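Local coordinates for 6-pyruvoyl tetrahydrobiopterin synthase (Plasmodium vivax, PDB 3LX3), which belongs to the 6-pyruvoyl tetrahydropterin synthase family and binds a zinc ion and 2-amino-1,5-dihydropteridine-4,6-dione in an assembly of six subunits, at residues L23-P28 with S72-K77; A35-F40 with E45-H50; L56-N61 with Y67-S72; F89-Y94 with F107-E112. All blocks are in the same frame, centred on the assembly; numbering follows the deposited sequence. Where two conformers were deposited one is given.

In the fold
From the N terminus, strand 20-40 comes first and serves two contacts. Its early part, 23-28, meets the start of helix 71-85 in contact 1, which closes the longest loop. Contacts 2 and 3 are nested inside that loop, one after the other. Contact 2 joins the far part of strand 20-40 to the start of strand 48-61 and holds the zinc site. Contact 3 joins the end of strand 48-61 to the lead-in of helix 71-85; its centre is about 9 Å from that of contact 1. Contact 4 follows in series and joins strands 89-92 and 106-111. It touches contact 2, where Ile90 N is hydrogen-bonded to Ala35 O. No contacts cross along the chain.

Contact 1: L23-P28 with S72-K77; sequences LLVESP and SILKEK
Leu23 comes first, and its CD1 methyl meets CD1 of Leu74 at 4.4 Å. The Leu23 side chain also comes within about 4 Å (nearest atoms) of bound 2-amino-1,5-dihydropteridine-4,6-dione. Leu24 faces the other way and packs on Lys173 of the second subunit. Val25 makes the larger contact, with one methyl for each helix residue. Its CG2 reaches CB of Leu74 at 4.2 Å, and the two side chains are nearly perpendicular. Its CG1 lies 4.3 Å from CG of Lys75. A chi1 of -66° turns CG2 to Leu74 and CG1 to Lys75. Only the aliphatic part of Lys75 takes part; its NZ is hydrogen-bonded to Ser171 and Gln172 of the second subunit. This is helix-on-sheet packing, as in the tunnelling fold of the family, where helices cover one face of an antiparallel sheet. The local strand and helix axes approach to 9.3 Å at -42°. Leu23 to Val25 also pair with a strand of the second subunit, so the sheet continues into that chain. The contact itself is apolar, and its cohesion comes from methyl and methylene packing. The ammonium of Lys75 is bonded at the subunit interface, while its methylenes serve this contact.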
# COMPACT_ATOMS: atom_id res chain seq x y z
N LEU A 23 -13.86 -3.78 -15.47
CA LEU A 23 -13.10 -4.68 -14.64
C LEU A 23 -11.63 -4.23 -14.61
O LEU A 23 -11.09 -3.78 -15.64
CB LEU A 23 -13.16 -6.10 -15.17
CG LEU A 23 -14.53 -6.72 -15.24
CD1 LEU A 23 -14.42 -8.18 -15.64
CD2 LEU A 23 -15.38 -6.54 -13.98
N LEU A 24 -11.01 -4.38 -13.45
CA LEU A 24 -9.59 -4.09 -13.25
C LEU A 24 -8.94 -5.27 -12.59
O LEU A 24 -9.40 -5.73 -11.53
CB LEU A 24 -9.41 -2.87 -12.34
CG LEU A 24 -7.96 -2.55 -11.91
CD1 LEU A 24 -7.12 -2.13 -13.10
CD2 LEU A 24 -8.04 -1.43 -10.86
N VAL A 25 -7.85 -5.74 -13.19
CA VAL A 25 -7.03 -6.71 -12.52
C VAL A 25 -5.60 -6.13 -12.37
O VAL A 25 -5.01 -5.62 -13.31
CB VAL A 25 -6.99 -8.11 -13.22
CG1 VAL A 25 -8.36 -8.76 -13.14
CG2 VAL A 25 -6.46 -8.04 -14.64
N GLU A 26 -5.10 -6.20 -11.13
CA GLU A 26 -3.83 -5.61 -10.75
C GLU A 26 -3.23 -6.37 -9.61
O GLU A 26 -3.88 -6.70 -8.64
CB GLU A 26 -4.00 -4.12 -10.38
CG GLU A 26 -4.54 -3.78 -9.02
CD GLU A 26 -4.91 -2.29 -8.92
OE1 GLU A 26 -4.24 -1.45 -9.57
OE2 GLU A 26 -5.91 -1.98 -8.22
N SER A 27 -1.94 -6.61 -9.70
CA SER A 27 -1.28 -7.46 -8.70
C SER A 27 0.21 -7.27 -8.76
O SER A 27 0.77 -7.17 -9.85
CB SER A 27 -1.57 -8.94 -8.98
OG SER A 27 -1.12 -9.74 -7.86
N PRO A 28 0.88 -7.28 -7.59
CA PRO A 28 2.34 -7.35 -7.67
C PRO A 28 2.85 -8.60 -8.43
O PRO A 28 4.03 -8.63 -8.86
CB PRO A 28 2.78 -7.35 -6.18
CG PRO A 28 1.58 -7.67 -5.40
CD PRO A 28 0.39 -7.21 -6.20
N SER A 72 -10.49 -14.82 -13.85
CA SER A 72 -9.41 -15.84 -13.86
C SER A 72 -8.73 -15.95 -15.24
O SER A 72 -7.53 -16.19 -15.33
CB SER A 72 -9.96 -17.20 -13.46
OG SER A 72 -10.54 -17.15 -12.16
N ILE A 73 -9.50 -15.76 -16.31
CA ILE A 73 -8.95 -15.76 -17.67
C ILE A 73 -8.04 -14.56 -17.84
O ILE A 73 -6.93 -14.67 -18.38
CB ILE A 73 -10.11 -15.70 -18.74
CG1 ILE A 73 -11.01 -16.92 -18.60
CG2 ILE A 73 -9.53 -15.60 -20.15
CD1 ILE A 73 -12.29 -16.84 -19.46
N LEU A 74 -8.50 -13.39 -17.38
CA LEU A 74 -7.69 -12.17 -17.47
C LEU A 74 -6.37 -12.34 -16.74
O LEU A 74 -5.31 -12.01 -17.28
CB LEU A 74 -8.43 -10.94 -16.90
CG LEU A 74 -9.81 -10.69 -17.50
CD1 LEU A 74 -10.39 -9.37 -16.96
CD2 LEU A 74 -9.78 -10.71 -19.05
N LYS A 75 -6.43 -12.88 -15.54
CA LYS A 75 -5.23 -13.04 -14.75
C LYS A 75 -4.26 -14.01 -15.41
O LYS A 75 -3.05 -13.77 -15.42
CB LYS A 75 -5.57 -13.50 -13.35
CG LYS A 75 -6.26 -12.42 -12.49
CD LYS A 75 -6.48 -12.93 -11.06
CE LYS A 75 -6.64 -11.79 -10.06
NZ LYS A 75 -7.02 -12.29 -8.67
N GLU A 76 -4.80 -15.11 -15.93
CA GLU A 76 -3.98 -16.15 -16.56
C GLU A 76 -3.20 -15.56 -17.73
O GLU A 76 -1.99 -15.76 -17.84
CB GLU A 76 -4.85 -17.31 -17.04
CG GLU A 76 -4.09 -18.40 -17.78
CD GLU A 76 -5.02 -19.47 -18.29
OE1 GLU A 76 -5.94 -19.86 -17.54
OE2 GLU A 76 -4.84 -19.91 -19.45
N LYS A 77 -3.91 -14.78 -18.55
CA LYS A 77 -3.30 -14.21 -19.76
C LYS A 77 -2.33 -13.08 -19.44
O LYS A 77 -1.26 -13.01 -20.06
CB LYS A 77 -4.35 -13.77 -20.76
CG LYS A 77 -5.24 -14.92 -21.24
CD LYS A 77 -4.47 -16.11 -21.79
CE LYS A 77 -5.43 -17.21 -22.24
NZ LYS A 77 -4.64 -18.41 -22.57

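Contact 2: A35-F40 with E45-H50; sequences AHFIAF and ETLHGH. With ZN (zinc ion), chain B.
His36, His48 and His50 meet at a zinc ion, each bound through NE2 at 2.1 Å. Two waters are also bound to the metal, and Glu168 belongs to the same site. The side chains of His36 and His48 run alongside each other, with their ring planes oblique at 67°. His50 comes rim to rim with His36. Each ring is also held at ND1. His48 ND1 donates to Thr46 O at 2.8 Å, nearly straight and in the plane of both the ring and the carbonyl. His36 ND1 bonds to Ser132, and His50 ND1 to Asn51 of the fourth subunit. These bonds are well placed to fix the ring rotations. A trio of histidines on zinc is characteristic of this family, and here neighbouring antiparallel strands supply it. His36 and His48 form a hydrogen-bonded pair, with His36 N to His48 O at 3.0 Å and His48 N to His36 O at 3.2 Å. Glu45 grips Ile38 twice. Its N donates to Ile38 O at 3.1 Å, and its OE2 accepts from Ile38 N at 2.8 Å, on the anti side of the carboxylate. CG of Glu45 sits between backbone N and carbonyl carbon (chi1 72°), and the extended chain beyond brings OE2 there. Water 1 of the zinc shell is hydrogen-bonded to the same OE2. Away from the metal, CD2 of Phe37 meets CD1 of Leu47 at 4.2 Å, with the methyl at the ring edge. Phe37 CB lies 3.5 Å from Glu45 O, a buried oxygen without a polar partner.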
# COMPACT_ATOMS: atom_id res chain seq x y z
N ALA A 35 16.04 -5.85 -17.15
CA ALA A 35 17.04 -4.84 -17.38
C ALA A 35 16.71 -4.07 -18.67
O ALA A 35 16.10 -4.61 -19.59
CB ALA A 35 18.42 -5.50 -17.50
N HIS A 36 17.12 -2.80 -18.74
CA HIS A 36 16.91 -2.00 -19.92
C HIS A 36 17.83 -0.78 -19.88
O HIS A 36 18.44 -0.50 -18.86
CB HIS A 36 15.43 -1.60 -20.07
CG HIS A 36 15.04 -0.31 -19.42
ND1 HIS A 36 14.38 0.68 -20.13
CD2 HIS A 36 15.15 0.13 -18.15
CE1 HIS A 36 14.13 1.69 -19.30
NE2 HIS A 36 14.60 1.40 -18.10
N PHE A 37 17.82 -0.03 -20.97
CA PHE A 37 18.23 1.38 -20.92
C PHE A 37 17.54 2.11 -22.06
O PHE A 37 17.42 1.61 -23.19
CB PHE A 37 19.79 1.55 -20.93
CG PHE A 37 20.49 1.06 -22.17
CD1 PHE A 37 20.68 1.88 -23.27
CD2 PHE A 37 21.05 -0.21 -22.18
CE1 PHE A 37 21.39 1.44 -24.38
CE2 PHE A 37 21.72 -0.66 -23.28
CZ PHE A 37 21.88 0.16 -24.38
N ILE A 38 17.14 3.35 -21.77
CA ILE A 38 16.58 4.27 -22.78
C ILE A 38 17.70 4.83 -23.64
O ILE A 38 18.74 5.25 -23.13
CB ILE A 38 15.88 5.47 -22.08
CG1 ILE A 38 14.68 5.01 -21.26
CG2 ILE A 38 15.50 6.57 -23.13
CD1 ILE A 38 13.57 4.35 -22.03
N ALA A 39 17.49 4.84 -24.96
CA ALA A 39 18.34 5.57 -25.88
C ALA A 39 17.46 6.20 -26.93
O ALA A 39 16.60 5.56 -27.50
CB ALA A 39 19.36 4.61 -26.57
N PHE A 40 17.70 7.48 -27.20
CA PHE A 40 17.07 8.20 -28.32
C PHE A 40 18.08 9.23 -28.84
O PHE A 40 19.19 9.27 -28.38
CB PHE A 40 15.69 8.82 -27.94
CG PHE A 40 15.68 9.72 -26.74
CD1 PHE A 40 16.03 11.07 -26.82
CD2 PHE A 40 15.16 9.24 -25.54
CE1 PHE A 40 15.94 11.91 -25.72
CE2 PHE A 40 15.07 10.09 -24.43
CZ PHE A 40 15.47 11.43 -24.53
N GLU A 45 21.19 6.37 -21.56
CA GLU A 45 21.44 6.21 -20.13
C GLU A 45 22.11 4.90 -19.85
O GLU A 45 22.22 4.06 -20.74
CB GLU A 45 20.16 6.30 -19.37
CG GLU A 45 19.29 5.16 -19.54
CD GLU A 45 17.92 5.34 -18.89
OE1 GLU A 45 17.75 6.20 -18.00
OE2 GLU A 45 17.03 4.55 -19.23
N THR A 46 22.57 4.77 -18.61
CA THR A 46 23.27 3.57 -18.16
C THR A 46 22.32 2.42 -18.00
O THR A 46 21.12 2.58 -17.70
CB THR A 46 24.06 3.83 -16.89
OG1 THR A 46 23.22 4.40 -15.89
CG2 THR A 46 25.24 4.78 -17.15
N LEU A 47 22.86 1.21 -18.17
CA LEU A 47 22.13 -0.03 -17.90
C LEU A 47 21.63 -0.11 -16.48
O LEU A 47 22.37 0.12 -15.53
CB LEU A 47 23.07 -1.23 -18.17
CG LEU A 47 22.49 -2.62 -17.95
CD1 LEU A 47 21.43 -2.94 -18.96
CD2 LEU A 47 23.64 -3.65 -18.05
N HIS A 48 20.35 -0.46 -16.34
CA HIS A 48 19.75 -0.64 -15.03
C HIS A 48 18.54 -1.57 -15.18
O HIS A 48 18.48 -2.33 -16.13
CB HIS A 48 19.42 0.73 -14.42
CG HIS A 48 18.38 1.47 -15.19
ND1 HIS A 48 18.64 2.10 -16.40
CD2 HIS A 48 17.07 1.62 -14.97
CE1 HIS A 48 17.51 2.60 -16.88
NE2 HIS A 48 16.53 2.32 -16.02
N GLY A 49 17.64 -1.56 -14.22
CA GLY A 49 16.48 -2.41 -14.32
C GLY A 49 15.40 -1.97 -13.37
O GLY A 49 15.56 -1.00 -12.64
N HIS A 50 14.29 -2.71 -13.45
CA HIS A 50 13.03 -2.42 -12.77
C HIS A 50 12.24 -3.69 -12.52
O HIS A 50 12.33 -4.66 -13.28
CB HIS A 50 12.17 -1.55 -13.65
CG HIS A 50 12.78 -0.24 -14.02
ND1 HIS A 50 13.03 0.74 -13.09
CD2 HIS A 50 13.21 0.24 -15.20
CE1 HIS A 50 13.59 1.77 -13.69
NE2 HIS A 50 13.70 1.50 -14.98
ZN ZN B . 14.51 2.74 -16.47
O HOH W 1 14.86 4.31 -17.75
O HOH W 2 14.34 4.40 -15.07

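Contact 3: L56-N61 with Y67-S72; sequences LRLRGN and YVIDFS. With XTN (2-amino-1,5-dihydropteridine-4,6-dione), chain C.
Leu58, Gly60, Val68 and Ile69 form the apolar part of the contact. CD2 of Leu58 touches CG2 of Ile69 at 3.9 Å, the two side chains meeting almost square-on. CD1 of Leu58 lies 4.1 Å from CG1 of Val68, and these side chains run antiparallel alongside one another. A chi1 of 178° turns CG1 of Val68 away from the amide nitrogen, and it reaches CA of Gly60 at 3.7 Å. The glycine has no side chain, so the loop comes right up to the strand backbone. Both Val68 methyls also lie by Asn61 O.

The flat groups hold 2-amino-1,5-dihydropteridine-4,6-dione. Tyr67 lies over one side of it, with ligand N1 3.4 Å above the centre of the tyrosine ring. Phe71 lies on the opposite side, with N2 over its face toward the rim.

In segment 67-72, the polar atoms near the ligand are backbone atoms and Asp70 OD1. Ligand N2 donates to Ile69 O at 2.8 Å, close to straight. Phe71 N is 2.9 Å from ligand N1, and Asp70 OD1 is 2.8 Å from N8. The same OD1 accepts from Ser72 N, which meets it from above the carboxylate plane, making Asp70 the N-cap of helix 71-85. Thr134 and Glu135 of the second subunit also bond to the ligand, and Glu135 accepts from Val68 N as well.

The pocket therefore lies at a subunit interface. Apolar packing seats the loop on the strand, while ring faces and polar atoms at and just before the helix start appear suited to a flat, nitrogen-rich ligand.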
# COMPACT_ATOMS: atom_id res chain seq x y z
N LEU A 56 -4.53 -4.43 -16.07
CA LEU A 56 -5.45 -4.46 -17.20
C LEU A 56 -6.83 -4.02 -16.74
O LEU A 56 -7.33 -4.50 -15.73
CB LEU A 56 -5.54 -5.88 -17.77
CG LEU A 56 -6.63 -6.17 -18.80
CD1 LEU A 56 -6.35 -5.44 -20.11
CD2 LEU A 56 -6.71 -7.69 -19.03
N ARG A 57 -7.40 -3.09 -17.52
CA ARG A 57 -8.76 -2.61 -17.34
C ARG A 57 -9.52 -2.87 -18.64
O ARG A 57 -8.98 -2.70 -19.74
CB ARG A 57 -8.73 -1.13 -17.02
CG ARG A 57 -10.06 -0.42 -16.81
CD ARG A 57 -9.76 1.02 -16.29
NE ARG A 57 -8.57 1.07 -15.41
CZ ARG A 57 -8.50 1.54 -14.16
NH1 ARG A 57 -9.55 2.07 -13.55
NH2 ARG A 57 -7.34 1.51 -13.52
N LEU A 58 -10.78 -3.23 -18.50
CA LEU A 58 -11.62 -3.42 -19.68
C LEU A 58 -13.05 -3.05 -19.35
O LEU A 58 -13.41 -2.93 -18.18
CB LEU A 58 -11.51 -4.83 -20.22
CG LEU A 58 -11.85 -6.05 -19.34
CD1 LEU A 58 -13.36 -6.22 -19.17
CD2 LEU A 58 -11.27 -7.31 -19.97
N ARG A 59 -13.87 -2.86 -20.39
CA ARG A 59 -15.29 -2.53 -20.24
C ARG A 59 -16.12 -3.43 -21.14
O ARG A 59 -15.72 -3.72 -22.30
CB ARG A 59 -15.57 -1.08 -20.61
CG ARG A 59 -14.83 -0.07 -19.74
CD ARG A 59 -14.89 1.31 -20.27
NE ARG A 59 -14.03 2.20 -19.50
CZ ARG A 59 -13.48 3.30 -19.98
NH1 ARG A 59 -13.69 3.65 -21.24
NH2 ARG A 59 -12.72 4.04 -19.20
N GLY A 60 -17.28 -3.83 -20.65
CA GLY A 60 -18.26 -4.56 -21.47
C GLY A 60 -19.56 -4.60 -20.70
O GLY A 60 -19.68 -4.00 -19.63
N ASN A 61 -20.55 -5.29 -21.24
CA ASN A 61 -21.80 -5.51 -20.53
C ASN A 61 -21.69 -6.74 -19.64
O ASN A 61 -21.03 -7.72 -20.01
CB ASN A 61 -22.95 -5.71 -21.52
CG ASN A 61 -23.17 -4.52 -22.41
OD1 ASN A 61 -23.02 -3.39 -22.00
ND2 ASN A 61 -23.56 -4.79 -23.65
N TYR A 67 -20.84 -12.19 -15.08
CA TYR A 67 -19.56 -11.58 -15.35
C TYR A 67 -19.55 -10.78 -16.63
O TYR A 67 -20.27 -11.15 -17.58
CB TYR A 67 -18.49 -12.66 -15.55
CG TYR A 67 -18.19 -13.62 -14.40
CD1 TYR A 67 -18.54 -13.36 -13.09
CD2 TYR A 67 -17.58 -14.83 -14.69
CE1 TYR A 67 -18.22 -14.27 -12.09
CE2 TYR A 67 -17.26 -15.73 -13.70
CZ TYR A 67 -17.57 -15.44 -12.41
OH TYR A 67 -17.23 -16.35 -11.44
N VAL A 68 -18.71 -9.74 -16.70
CA VAL A 68 -18.35 -9.21 -18.02
C VAL A 68 -17.54 -10.31 -18.74
O VAL A 68 -17.90 -10.76 -19.84
CB VAL A 68 -17.60 -7.89 -17.99
CG1 VAL A 68 -17.25 -7.49 -19.46
CG2 VAL A 68 -18.50 -6.82 -17.33
N ILE A 69 -16.48 -10.72 -18.07
CA ILE A 69 -15.56 -11.79 -18.53
C ILE A 69 -14.90 -12.27 -17.22
O ILE A 69 -14.68 -11.49 -16.28
CB ILE A 69 -14.60 -11.29 -19.62
CG1 ILE A 69 -13.64 -12.39 -20.06
CG2 ILE A 69 -13.84 -10.09 -19.13
CD1 ILE A 69 -12.84 -11.97 -21.30
N ASP A 70 -14.65 -13.57 -17.12
CA ASP A 70 -14.09 -14.17 -15.93
C ASP A 70 -12.72 -13.57 -15.59
O ASP A 70 -11.76 -13.65 -16.37
CB ASP A 70 -13.96 -15.68 -16.18
CG ASP A 70 -13.59 -16.47 -14.94
OD1 ASP A 70 -13.16 -15.93 -13.93
OD2 ASP A 70 -13.75 -17.71 -15.02
N PHE A 71 -12.59 -12.99 -14.39
CA PHE A 71 -11.29 -12.50 -13.91
C PHE A 71 -10.18 -13.53 -14.05
O PHE A 71 -9.01 -13.18 -14.29
CB PHE A 71 -11.34 -12.11 -12.42
CG PHE A 71 -12.04 -10.80 -12.08
CD1 PHE A 71 -11.67 -9.58 -12.62
CD2 PHE A 71 -13.02 -10.80 -11.09
CE1 PHE A 71 -12.32 -8.39 -12.22
CE2 PHE A 71 -13.65 -9.60 -10.71
CZ PHE A 71 -13.28 -8.43 -11.29
N SER A 72 -10.49 -14.82 -13.85
CA SER A 72 -9.41 -15.84 -13.86
C SER A 72 -8.73 -15.95 -15.24
O SER A 72 -7.53 -16.19 -15.33
CB SER A 72 -9.96 -17.20 -13.46
OG SER A 72 -10.54 -17.15 -12.16
N1 XTN C . -14.94 -12.95 -12.62
C2 XTN C . -15.69 -11.82 -12.61
N2 XTN C . -15.80 -11.06 -13.72
N3 XTN C . -16.41 -11.44 -11.45
C4 XTN C . -16.32 -12.14 -10.31
O4 XTN C . -16.95 -11.73 -9.30
N5 XTN C . -15.37 -14.06 -9.22
C6 XTN C . -14.61 -15.19 -9.27
O6 XTN C . -14.49 -15.89 -8.27
C7 XTN C . -13.96 -15.56 -10.49
N8 XTN C . -14.12 -14.78 -11.56
C4A XTN C . -15.51 -13.28 -10.34
C8A XTN C . -14.85 -13.66 -11.50

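Contact 4: F89-Y94 with F107-E112; sequences FILPMY and FKITCE
Leu91 and Ile109 touch tightly, their CD1 methyls 3.4 Å apart, closer than usual for two carbons. The two side chains overlap lengthwise, heading opposite ways. The other Leu91 methyl, CD2, sits over the face of Phe107, offset toward the rim. It lies 3.9 Å from the ring centroid and 22° off the normal, a CH-pi contact. A chi1 of -175° carries CG of Leu91 toward strand 106-111, where CD1 meets Ile109 and CD2 meets Phe107. Ile109 CD1 also meets CE2 of Phe89 at 3.8 Å, obliquely to the ring. Leu91 CD1 lies at the edge of the same ring, in its plane. The strands are not paired here. Their local axes stay 10.6 Å apart at 62°, and side chains fill the space between two small sheets. Strand 89-92 belongs to a parallel pair with strand 124-127. Strand 106-111 is the middle of three antiparallel strands. Residues of these sheets pack round the contact. Leu98 packs on Ile109, Ile100 on Leu91, and Cys124 and Gln126 on Phe107. Farther out, Phe89 meets the ring of Phe119 and packs on Ala35 of the long strand 20-40. Leu47 of the fourth subunit also packs on Phe89.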
# COMPACT_ATOMS: atom_id res chain seq x y z
N PHE A 89 16.89 -8.89 -20.31
CA PHE A 89 17.13 -7.58 -20.85
C PHE A 89 16.13 -7.29 -21.97
O PHE A 89 16.02 -8.11 -22.91
CB PHE A 89 18.58 -7.42 -21.36
CG PHE A 89 18.85 -6.11 -22.04
CD1 PHE A 89 19.15 -4.99 -21.33
CD2 PHE A 89 18.83 -6.01 -23.44
CE1 PHE A 89 19.40 -3.82 -21.94
CE2 PHE A 89 19.09 -4.83 -24.07
CZ PHE A 89 19.36 -3.72 -23.34
N ILE A 90 15.44 -6.15 -21.92
CA ILE A 90 14.50 -5.76 -22.95
C ILE A 90 15.23 -5.09 -24.09
O ILE A 90 15.79 -4.00 -23.92
CB ILE A 90 13.41 -4.84 -22.40
CG1 ILE A 90 12.59 -5.61 -21.35
CG2 ILE A 90 12.53 -4.33 -23.53
CD1 ILE A 90 11.66 -4.68 -20.56
N LEU A 91 15.23 -5.73 -25.26
CA LEU A 91 16.01 -5.26 -26.41
C LEU A 91 15.05 -4.67 -27.44
O LEU A 91 14.28 -5.40 -28.05
CB LEU A 91 16.82 -6.41 -27.02
CG LEU A 91 17.77 -6.09 -28.16
CD1 LEU A 91 18.73 -5.04 -27.81
CD2 LEU A 91 18.50 -7.41 -28.56
N PRO A 92 15.09 -3.33 -27.61
CA PRO A 92 14.21 -2.70 -28.58
C PRO A 92 14.75 -2.84 -29.96
O PRO A 92 15.62 -2.04 -30.36
CB PRO A 92 14.19 -1.24 -28.10
CG PRO A 92 15.42 -1.02 -27.44
CD PRO A 92 15.89 -2.34 -26.88
N MET A 93 14.16 -3.75 -30.71
CA MET A 93 14.72 -4.20 -31.98
C MET A 93 14.57 -3.16 -33.13
O MET A 93 15.30 -3.26 -34.14
CB MET A 93 14.21 -5.63 -32.27
CG MET A 93 12.78 -5.66 -32.68
SD MET A 93 11.77 -7.22 -32.54
CE MET A 93 12.04 -7.92 -34.18
N TYR A 94 13.73 -2.13 -32.96
CA TYR A 94 13.57 -1.10 -33.96
C TYR A 94 14.21 0.27 -33.63
O TYR A 94 13.89 1.27 -34.24
CB TYR A 94 12.12 -0.94 -34.26
CG TYR A 94 11.42 -2.14 -34.83
CD1 TYR A 94 12.08 -3.07 -35.61
CD2 TYR A 94 10.08 -2.36 -34.59
CE1 TYR A 94 11.38 -4.13 -36.20
CE2 TYR A 94 9.41 -3.41 -35.16
CZ TYR A 94 10.05 -4.31 -35.95
OH TYR A 94 9.42 -5.37 -36.56
N PHE A 107 24.09 -10.87 -28.42
CA PHE A 107 23.78 -9.59 -29.08
C PHE A 107 24.78 -8.57 -28.57
O PHE A 107 24.96 -8.42 -27.34
CB PHE A 107 22.37 -9.10 -28.75
CG PHE A 107 21.25 -9.89 -29.39
CD1 PHE A 107 21.12 -9.99 -30.77
CD2 PHE A 107 20.31 -10.53 -28.59
CE1 PHE A 107 20.08 -10.70 -31.33
CE2 PHE A 107 19.29 -11.26 -29.15
CZ PHE A 107 19.19 -11.35 -30.53
N LYS A 108 25.41 -7.89 -29.52
CA LYS A 108 26.31 -6.77 -29.22
C LYS A 108 25.60 -5.48 -29.64
O LYS A 108 25.12 -5.35 -30.75
CB LYS A 108 27.65 -6.95 -29.92
CG LYS A 108 28.59 -5.75 -29.80
CD LYS A 108 29.86 -6.02 -30.55
CE LYS A 108 30.77 -4.83 -30.49
NZ LYS A 108 32.04 -5.09 -31.25
N ILE A 109 25.52 -4.53 -28.72
CA ILE A 109 24.81 -3.29 -28.94
C ILE A 109 25.81 -2.16 -28.87
O ILE A 109 26.52 -2.04 -27.88
CB ILE A 109 23.76 -3.04 -27.85
CG1 ILE A 109 22.78 -4.22 -27.78
CG2 ILE A 109 22.99 -1.71 -28.12
CD1 ILE A 109 21.76 -4.08 -26.64
N THR A 110 25.89 -1.36 -29.93
CA THR A 110 26.78 -0.21 -29.98
C THR A 110 25.92 1.05 -30.06
O THR A 110 24.99 1.15 -30.87
CB THR A 110 27.73 -0.26 -31.15
OG1 THR A 110 28.46 -1.49 -31.13
CG2 THR A 110 28.71 0.91 -31.08
N CYS A 111 26.22 2.00 -29.20
CA CYS A 111 25.43 3.23 -29.05
C CYS A 111 26.04 4.38 -29.87
O CYS A 111 27.17 4.27 -30.36
CB CYS A 111 25.37 3.64 -27.61
SG CYS A 111 24.59 2.32 -26.60
N GLU A 112 25.30 5.48 -29.99
CA GLU A 112 25.73 6.69 -30.70
C GLU A 112 27.02 7.27 -30.13
O GLU A 112 27.81 7.88 -30.84
CB GLU A 112 24.69 7.82 -30.57
CG GLU A 112 23.33 7.66 -31.21
CD GLU A 112 22.54 9.00 -31.19
OE1 GLU A 112 22.21 9.48 -32.29
OE2 GLU A 112 22.30 9.59 -30.09